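Local coordinates for hypothetical protein (Parabacteroides merdae, PDB 4OO3), which is probably an oxidoreductase, pairing an NAD-binding Rossmann fold with a putative oxidoreductase C-terminal domain, although its substrate and reaction remain unassigned, at residues 160-163 / 164-168; 60-64 / 65-69; 276-280 / 281-285. One frame throughout, in Å; residues are numbered along the deposited sequence.

Contact 1: residues 160-163 / 164-168; sequences QREL and STIPA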
loop_
_atom_site.group_PDB
_atom_site.type_symbol
_atom_site.label_atom_id
_atom_site.label_comp_id
_atom_site.label_asym_id
_atom_site.label_seq_id
_atom_site.Cartn_x
_atom_site.Cartn_y
_atom_site.Cartn_z
ATOM N N GLN A 160 -14.751 6.543 -6.243
ATOM C CA GLN A 160 -14.681 5.701 -7.425
ATOM C C GLN A 160 -15.432 4.394 -7.156
ATOM O O GLN A 160 -16.300 3.997 -7.933
ATOM C CB GLN A 160 -13.223 5.424 -7.783
ATOM C CG GLN A 160 -12.909 5.560 -9.257
ATOM C CD GLN A 160 -11.501 5.126 -9.587
ATOM O OE1 GLN A 160 -10.735 4.738 -8.710
ATOM N NE2 GLN A 160 -11.153 5.183 -10.858
ATOM N N ARG A 161 -15.105 3.743 -6.043
ATOM C CA ARG A 161 -15.815 2.538 -5.595
ATOM C C ARG A 161 -17.325 2.772 -5.513
ATOM O O ARG A 161 -18.105 1.954 -6.007
ATOM C CB ARG A 161 -15.276 2.088 -4.229
ATOM C CG ARG A 161 -15.948 0.868 -3.598
ATOM C CD ARG A 161 -15.127 0.420 -2.397
ATOM N NE ARG A 161 -15.870 -0.364 -1.408
ATOM C CZ ARG A 161 -15.630 -1.637 -1.076
ATOM N NH1 ARG A 161 -14.666 -2.346 -1.654
ATOM N NH2 ARG A 161 -16.372 -2.219 -0.149
ATOM N N GLU A 162 -17.725 3.883 -4.895
ATOM C CA GLU A 162 -19.147 4.196 -4.714
ATOM C C GLU A 162 -19.867 4.379 -6.033
ATOM O O GLU A 162 -20.919 3.780 -6.251
ATOM C CB GLU A 162 -19.350 5.440 -3.842
ATOM C CG GLU A 162 -19.989 5.128 -2.494
ATOM C CD GLU A 162 -21.466 4.801 -2.604
ATOM O OE1 GLU A 162 -22.186 5.491 -3.358
ATOM O OE2 GLU A 162 -21.914 3.857 -1.926
ATOM N N LEU A 163 -19.286 5.199 -6.908
ATOM C CA LEU A 163 -19.886 5.503 -8.201
ATOM C C LEU A 163 -19.986 4.275 -9.108
ATOM O O LEU A 163 -20.953 4.140 -9.862
ATOM C CB LEU A 163 -19.107 6.616 -8.902
ATOM C CG LEU A 163 -19.195 8.011 -8.272
ATOM C CD1 LEU A 163 -18.355 8.987 -9.079
ATOM C CD2 LEU A 163 -20.629 8.502 -8.187
ATOM N N SER A 164 -18.996 3.389 -9.028
ATOM C CA SER A 164 -18.958 2.187 -9.856
ATOM C C SER A 164 -20.064 1.194 -9.509
ATOM O O SER A 164 -20.444 0.376 -10.346
ATOM C CB SER A 164 -17.604 1.495 -9.735
ATOM O OG SER A 164 -17.457 0.836 -8.483
ATOM N N THR A 165 -20.564 1.263 -8.274
ATOM C CA THR A 165 -21.679 0.424 -7.824
ATOM C C THR A 165 -23.064 1.008 -8.132
ATOM O O THR A 165 -24.071 0.398 -7.779
ATOM C CB THR A 165 -21.613 0.170 -6.307
ATOM O OG1 THR A 165 -21.636 1.422 -5.618
ATOM C CG2 THR A 165 -20.351 -0.592 -5.935
ATOM N N ILE A 166 -23.121 2.170 -8.784
ATOM C CA ILE A 166 -24.397 2.795 -9.152
ATOM C C ILE A 166 -24.641 2.629 -10.660
ATOM O O ILE A 166 -24.071 3.362 -11.466
ATOM C CB ILE A 166 -24.433 4.291 -8.766
ATOM C CG1 ILE A 166 -24.094 4.460 -7.282
ATOM C CG2 ILE A 166 -25.809 4.877 -9.049
ATOM C CD1 ILE A 166 -23.945 5.898 -6.829
ATOM N N PRO A 167 -25.489 1.657 -11.043
ATOM C CA PRO A 167 -25.724 1.347 -12.456
ATOM C C PRO A 167 -26.145 2.543 -13.318
ATOM O O PRO A 167 -25.756 2.630 -14.491
ATOM C CB PRO A 167 -26.853 0.321 -12.404
ATOM C CG PRO A 167 -26.727 -0.326 -11.074
ATOM C CD PRO A 167 -26.201 0.726 -10.149
ATOM N N ALA A 168 -26.939 3.444 -12.739
ATOM C CA ALA A 168 -27.360 4.656 -13.432
ATOM C C ALA A 168 -26.168 5.517 -13.846
ATOM O O ALA A 168 -26.199 6.180 -14.884
ATOM C CB ALA A 168 -28.309 5.455 -12.553
#
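Ser164 and Thr165 each swing their hydroxyl oxygen between backbone N and carbonyl carbon (chi1 74° and 58°), which turns both oxygens back onto the preceding turn, toward Arg161 O and Glu162 O. The motif is the C-terminal end of helix 155-164, where hydroxyl groups share the carbonyls of the last turn with backbone N-H groups. Ser164 N still makes the regular helical bond to Gln160 O, 3.0 Å long. Beyond it the spacing tightens to three residues: Thr165 N reaches Glu162 O at 3.2 Å, and Ile166 N reaches Leu163 O at 3.1 Å. Glu162 O is gripped twice by one residue, since Thr165 OG1 adds a short bond of 2.5 Å from the same face of the carbonyl plane as Thr165 N. Arg161 O receives Ser164 OG at 2.8 Å, from above its carbonyl plane, and only weakly Thr165 N. An alanine here has no hydroxyl, and Arg161 O would probably be left with only the weak Thr165 N bond in this turn, while Glu230 O would lose the weak bond it takes from Ser164 OG. The charged ends look elsewhere: the Arg161 guanidinium meets Trp229 and Asp234, and Glu162 OE1 forms a salt bridge with Lys365. Leu163 packs on Leu328 and Val366, so the turn is wedged between the mixed sheet and helix 352-369. Ile166 also rests on Val366, while its CG1, lying beside its own backbone N, comes within 3.4 Å of Glu162 O.

Contact 2: residues 60-64 / 65-69; sequences NTRAE and NPTAW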
loop_
_atom_site.group_PDB
_atom_site.type_symbol
_atom_site.label_atom_id
_atom_site.label_comp_id
_atom_site.label_asym_id
_atom_site.label_seq_id
_atom_site.Cartn_x
_atom_site.Cartn_y
_atom_site.Cartn_z
ATOM N N ASN A 60 6.870 11.435 21.441
ATOM C CA ASN A 60 6.802 11.630 22.898
ATOM C C ASN A 60 7.087 13.065 23.347
ATOM O O ASN A 60 6.706 13.448 24.445
ATOM C CB ASN A 60 7.795 10.709 23.631
ATOM C CG ASN A 60 7.364 9.252 23.664
ATOM O OD1 ASN A 60 6.278 8.877 23.214
ATOM N ND2 ASN A 60 8.235 8.413 24.212
ATOM N N THR A 61 7.780 13.840 22.519
ATOM C CA THR A 61 8.225 15.189 22.897
ATOM C C THR A 61 7.530 16.298 22.108
ATOM O O THR A 61 7.893 17.463 22.236
ATOM C CB THR A 61 9.746 15.339 22.679
ATOM O OG1 THR A 61 10.073 14.948 21.339
ATOM C CG2 THR A 61 10.507 14.465 23.651
ATOM N N ARG A 62 6.540 15.947 21.289
ATOM C CA ARG A 62 5.871 16.937 20.446
ATOM C C ARG A 62 4.910 17.784 21.272
ATOM O O ARG A 62 4.451 17.360 22.329
ATOM C CB ARG A 62 5.123 16.262 19.292
ATOM C CG ARG A 62 3.765 15.699 19.672
ATOM C CD ARG A 62 3.164 14.865 18.553
ATOM N NE ARG A 62 2.018 14.103 19.055
ATOM C CZ ARG A 62 1.634 12.908 18.613
ATOM N NH1 ARG A 62 2.288 12.299 17.632
ATOM N NH2 ARG A 62 0.580 12.317 19.163
ATOM N N ALA A 63 4.582 18.961 20.748
ATOM C CA ALA A 63 3.818 19.966 21.480
ATOM C C ALA A 63 2.344 19.604 21.679
ATOM O O ALA A 63 1.811 19.804 22.770
ATOM C CB ALA A 63 3.943 21.318 20.789
ATOM N N GLU A 64 1.692 19.088 20.634
ATOM C CA GLU A 64 0.266 18.722 20.698
ATOM C C GLU A 64 0.099 17.238 20.974
ATOM O O GLU A 64 0.605 16.410 20.219
ATOM C CB GLU A 64 -0.463 19.064 19.391
ATOM C CG GLU A 64 -0.799 20.539 19.204
ATOM C CD GLU A 64 -2.025 21.009 19.984
ATOM O OE1 GLU A 64 -2.965 20.214 20.212
ATOM O OE2 GLU A 64 -2.057 22.199 20.355
ATOM N N ASN A 65 -0.618 16.913 22.048
ATOM C CA ASN A 65 -0.942 15.529 22.401
ATOM C C ASN A 65 0.249 14.597 22.267
ATOM O O ASN A 65 0.209 13.638 21.492
ATOM C CB ASN A 65 -2.091 15.020 21.536
ATOM C CG ASN A 65 -3.320 15.893 21.638
ATOM O OD1 ASN A 65 -3.742 16.261 22.730
ATOM N ND2 ASN A 65 -3.901 16.231 20.497
ATOM N N PRO A 66 1.322 14.876 23.019
ATOM C CA PRO A 66 2.474 13.996 22.927
ATOM C C PRO A 66 2.103 12.595 23.365
ATOM O O PRO A 66 1.220 12.420 24.204
ATOM C CB PRO A 66 3.487 14.622 23.892
ATOM C CG PRO A 66 2.679 15.446 24.830
ATOM C CD PRO A 66 1.482 15.908 24.056
ATOM N N THR A 67 2.749 11.605 22.769
ATOM C CA THR A 67 2.571 10.227 23.178
ATOM C C THR A 67 3.444 9.983 24.405
ATOM O O THR A 67 4.222 10.845 24.798
ATOM C CB THR A 67 2.951 9.263 22.045
ATOM O OG1 THR A 67 4.307 9.488 21.654
ATOM C CG2 THR A 67 2.044 9.481 20.834
ATOM N N ALA A 68 3.298 8.813 25.012
ATOM C CA ALA A 68 4.072 8.450 26.195
ATOM C C ALA A 68 4.580 7.009 26.082
ATOM O O ALA A 68 4.428 6.218 27.017
ATOM C CB ALA A 68 3.224 8.625 27.446
ATOM N N TRP A 69 5.197 6.679 24.945
ATOM C CA TRP A 69 5.680 5.318 24.711
ATOM C C TRP A 69 6.935 5.035 25.511
ATOM O O TRP A 69 7.838 5.873 25.576
ATOM C CB TRP A 69 5.986 5.072 23.237
ATOM C CG TRP A 69 4.834 5.336 22.348
ATOM C CD1 TRP A 69 4.723 6.338 21.438
ATOM C CD2 TRP A 69 3.607 4.597 22.288
ATOM N NE1 TRP A 69 3.513 6.267 20.807
ATOM C CE2 TRP A 69 2.805 5.209 21.307
ATOM C CE3 TRP A 69 3.117 3.474 22.957
ATOM C CZ2 TRP A 69 1.530 4.741 20.979
ATOM C CZ3 TRP A 69 1.854 3.010 22.635
ATOM C CH2 TRP A 69 1.074 3.643 21.648
#
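Asn60 closes the end of helix 47-61 against the loop that leads into strand 70-75, and its amide makes the tight part of the contact. With CG beside the backbone N (chi1 -74°), the amide lies along the Trp69 backbone and uses both of its ends. Asn60 OD1 accepts Thr67 OG1 at 2.6 Å, in the carbonyl plane and on a lone pair, and also Trp69 N at 3.0 Å from a tilted direction. Asn60 ND2 returns a bond of 2.9 Å to a lone pair of Trp69 O. Donor and acceptor are thus paired with one residue's backbone, which fixes the rotation of the amide. Asn60 CA adds a CH...O contact to Thr67 O. The Trp69 indole is buried and held by NE1 on Gln28 O.

The other half of the loop is more open. Glu64, Asn65 and Pro66 are exposed, and the Glu64 carboxylate and Asn65 amide stand at right angles, with Glu64 OE1 still 4.1 Å from Asn65 ND2. What orders this side is Arg62, whose chain runs extended from CG to NE and lays its guanidinium over the turn. Arg62 NH2 bonds Asn65 O at 2.7 Å, Arg62 NE bonds Glu64 O at 2.9 Å and Asn65 O more weakly, and NH1 reaches Lys29 O. Thr67 N lies over one guanidinium face, and Thr67 CG2 approaches NH2.

This is the return limb of a beta-alpha-beta crossover in the Rossmann fold. Its chemistry implies that the arginine's charge is probably eased here largely by carbonyl dipoles, and much of the loop's grip comes from the Asn60 and Arg62 side chains bonding to backbone atoms.

Contact 3: residues 276-280 / 281-285; sequences DVEND and TLKVY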
loop_
_atom_site.group_PDB
_atom_site.type_symbol
_atom_site.label_atom_id
_atom_site.label_comp_id
_atom_site.label_asym_id
_atom_site.label_seq_id
_atom_site.Cartn_x
_atom_site.Cartn_y
_atom_site.Cartn_z
ATOM N N ASP A 276 24.585 -4.727 -9.050
ATOM C CA ASP A 276 23.692 -3.862 -9.830
ATOM C C ASP A 276 24.372 -2.620 -10.416
ATOM O O ASP A 276 23.742 -1.862 -11.149
ATOM C CB ASP A 276 22.521 -3.417 -8.950
ATOM C CG ASP A 276 21.703 -4.582 -8.444
ATOM O OD1 ASP A 276 21.410 -5.484 -9.252
ATOM O OD2 ASP A 276 21.358 -4.600 -7.239
ATOM N N VAL A 277 25.643 -2.406 -10.088
ATOM C CA VAL A 277 26.398 -1.266 -10.616
ATOM C C VAL A 277 27.056 -1.636 -11.947
ATOM O O VAL A 277 27.514 -2.766 -12.115
ATOM C CB VAL A 277 27.477 -0.809 -9.612
ATOM C CG1 VAL A 277 28.280 0.361 -10.166
ATOM C CG2 VAL A 277 26.838 -0.437 -8.284
ATOM N N GLU A 278 27.098 -0.685 -12.884
ATOM C CA GLU A 278 27.749 -0.880 -14.188
ATOM C C GLU A 278 29.019 -0.023 -14.326
ATOM O O GLU A 278 30.094 -0.436 -13.880
ATOM C CB GLU A 278 26.765 -0.601 -15.326
ATOM C CG GLU A 278 25.665 -1.650 -15.454
ATOM C CD GLU A 278 25.175 -1.832 -16.884
ATOM O OE1 GLU A 278 26.021 -1.910 -17.802
ATOM O OE2 GLU A 278 23.943 -1.914 -17.088
ATOM N N ASN A 279 28.905 1.151 -14.950
ATOM C CA ASN A 279 30.021 2.097 -15.019
ATOM C C ASN A 279 29.801 3.186 -13.985
ATOM O O ASN A 279 29.432 4.314 -14.317
ATOM C CB ASN A 279 30.166 2.698 -16.426
ATOM C CG ASN A 279 31.048 1.861 -17.329
ATOM O OD1 ASN A 279 30.654 1.502 -18.437
ATOM N ND2 ASN A 279 32.251 1.549 -16.860
ATOM N N ASP A 280 30.001 2.821 -12.722
ATOM C CA ASP A 280 29.740 3.717 -11.599
ATOM C C ASP A 280 28.246 4.109 -11.523
ATOM O O ASP A 280 27.874 5.009 -10.768
ATOM C CB ASP A 280 30.636 4.966 -11.715
ATOM C CG ASP A 280 31.190 5.437 -10.374
ATOM O OD1 ASP A 280 31.176 4.665 -9.386
ATOM O OD2 ASP A 280 31.662 6.593 -10.320
ATOM N N THR A 281 27.400 3.410 -12.287
ATOM C CA THR A 281 25.973 3.713 -12.390
ATOM C C THR A 281 25.147 2.574 -11.797
ATOM O O THR A 281 25.218 1.441 -12.272
ATOM C CB THR A 281 25.561 3.894 -13.863
ATOM O OG1 THR A 281 26.401 4.875 -14.476
ATOM C CG2 THR A 281 24.096 4.327 -13.979
ATOM N N LEU A 282 24.362 2.875 -10.766
ATOM C CA LEU A 282 23.517 1.865 -10.127
ATOM C C LEU A 282 22.210 1.718 -10.905
ATOM O O LEU A 282 21.541 2.711 -11.181
ATOM C CB LEU A 282 23.241 2.251 -8.673
ATOM C CG LEU A 282 22.235 1.407 -7.890
ATOM C CD1 LEU A 282 22.734 -0.016 -7.746
ATOM C CD2 LEU A 282 21.986 2.028 -6.529
ATOM N N LYS A 283 21.867 0.478 -11.254
ATOM C CA LYS A 283 20.657 0.159 -12.015
ATOM C C LYS A 283 19.702 -0.642 -11.140
ATOM O O LYS A 283 19.977 -1.800 -10.816
ATOM C CB LYS A 283 21.002 -0.675 -13.246
ATOM C CG LYS A 283 22.009 -0.035 -14.173
ATOM C CD LYS A 283 21.352 0.915 -15.156
ATOM C CE LYS A 283 22.351 1.385 -16.200
ATOM N NZ LYS A 283 21.718 1.481 -17.540
ATOM N N VAL A 284 18.579 -0.030 -10.775
ATOM C CA VAL A 284 17.640 -0.618 -9.826
ATOM C C VAL A 284 16.372 -0.982 -10.567
ATOM O O VAL A 284 15.798 -0.126 -11.241
ATOM C CB VAL A 284 17.294 0.388 -8.711
ATOM C CG1 VAL A 284 16.302 -0.203 -7.711
ATOM C CG2 VAL A 284 18.560 0.835 -8.006
ATOM N N TYR A 285 15.936 -2.238 -10.439
ATOM C CA TYR A 285 14.680 -2.703 -11.045
ATOM C C TYR A 285 13.475 -2.308 -10.194
ATOM O O TYR A 285 12.725 -3.161 -9.714
ATOM C CB TYR A 285 14.701 -4.219 -11.278
ATOM C CG TYR A 285 15.379 -4.652 -12.561
ATOM C CD1 TYR A 285 16.750 -4.925 -12.596
ATOM C CD2 TYR A 285 14.647 -4.802 -13.739
ATOM C CE1 TYR A 285 17.369 -5.330 -13.767
ATOM C CE2 TYR A 285 15.259 -5.208 -14.916
ATOM C CZ TYR A 285 16.618 -5.469 -14.923
ATOM O OH TYR A 285 17.228 -5.867 -16.084
#
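Glu278 N gives Thr281 O a bond of 2.9 Å, the shortest across this tight reversal, nearly straight at 157°. Its companion runs the opposite way, from Lys283 N to Asp276 O at 3.0 Å. Between them Val277 faces Leu282 as a non-hydrogen-bonded antiparallel pair, a single beta bridge just where the chain enters strand 282-294. Thr281 O also receives a CH...O contact from Val277 CA, 3.4 Å away.

At the turn Thr281 OG1 bends back to Asn279 O at 3.1 Å, approaching from above the carbonyl plane, while Asp280 adopts a left-handed backbone conformation. Leu282, with CG anti to its backbone N (chi1 173°), brings CD1 within 3.6 Å of Asp276 CB and crosses Val277 at about a right angle; outside the turn it also meets Phe260 and Tyr269.

On the exposed side, the Lys283 chain bends toward Glu278, but Lys283 NZ stays 4.1 Å from Glu278 OE2, beyond a salt bridge. Strand 282-294 pairs with strand 243-255, the end strand of the mixed sheet. The chemistry implies a turn secured by backbone bonds and by the hydroxyls of Thr281 and Tyr269, which bonds Asp280 O, with the opposite charges probably adding only diffuse attraction.

All three contacts are local, at the end of a helix (contacts 1 and 2) or the start of a strand (contact 3). Contact 2 lies in the Rossmann-fold part of the chain, contacts 1 and 3 in the part related to the C-terminal domain of putative oxidoreductases, on opposite sides of the chain's centre and with their own centres 45 Å apart. From contact 2 the centre of contact 1 is 41 Å away and that of contact 3 is 42 Å; no two touch, the nearest atoms of any pair being about 25 Å apart, between contacts 1 and 3. No cofactor or substrate site can be tied to any of them.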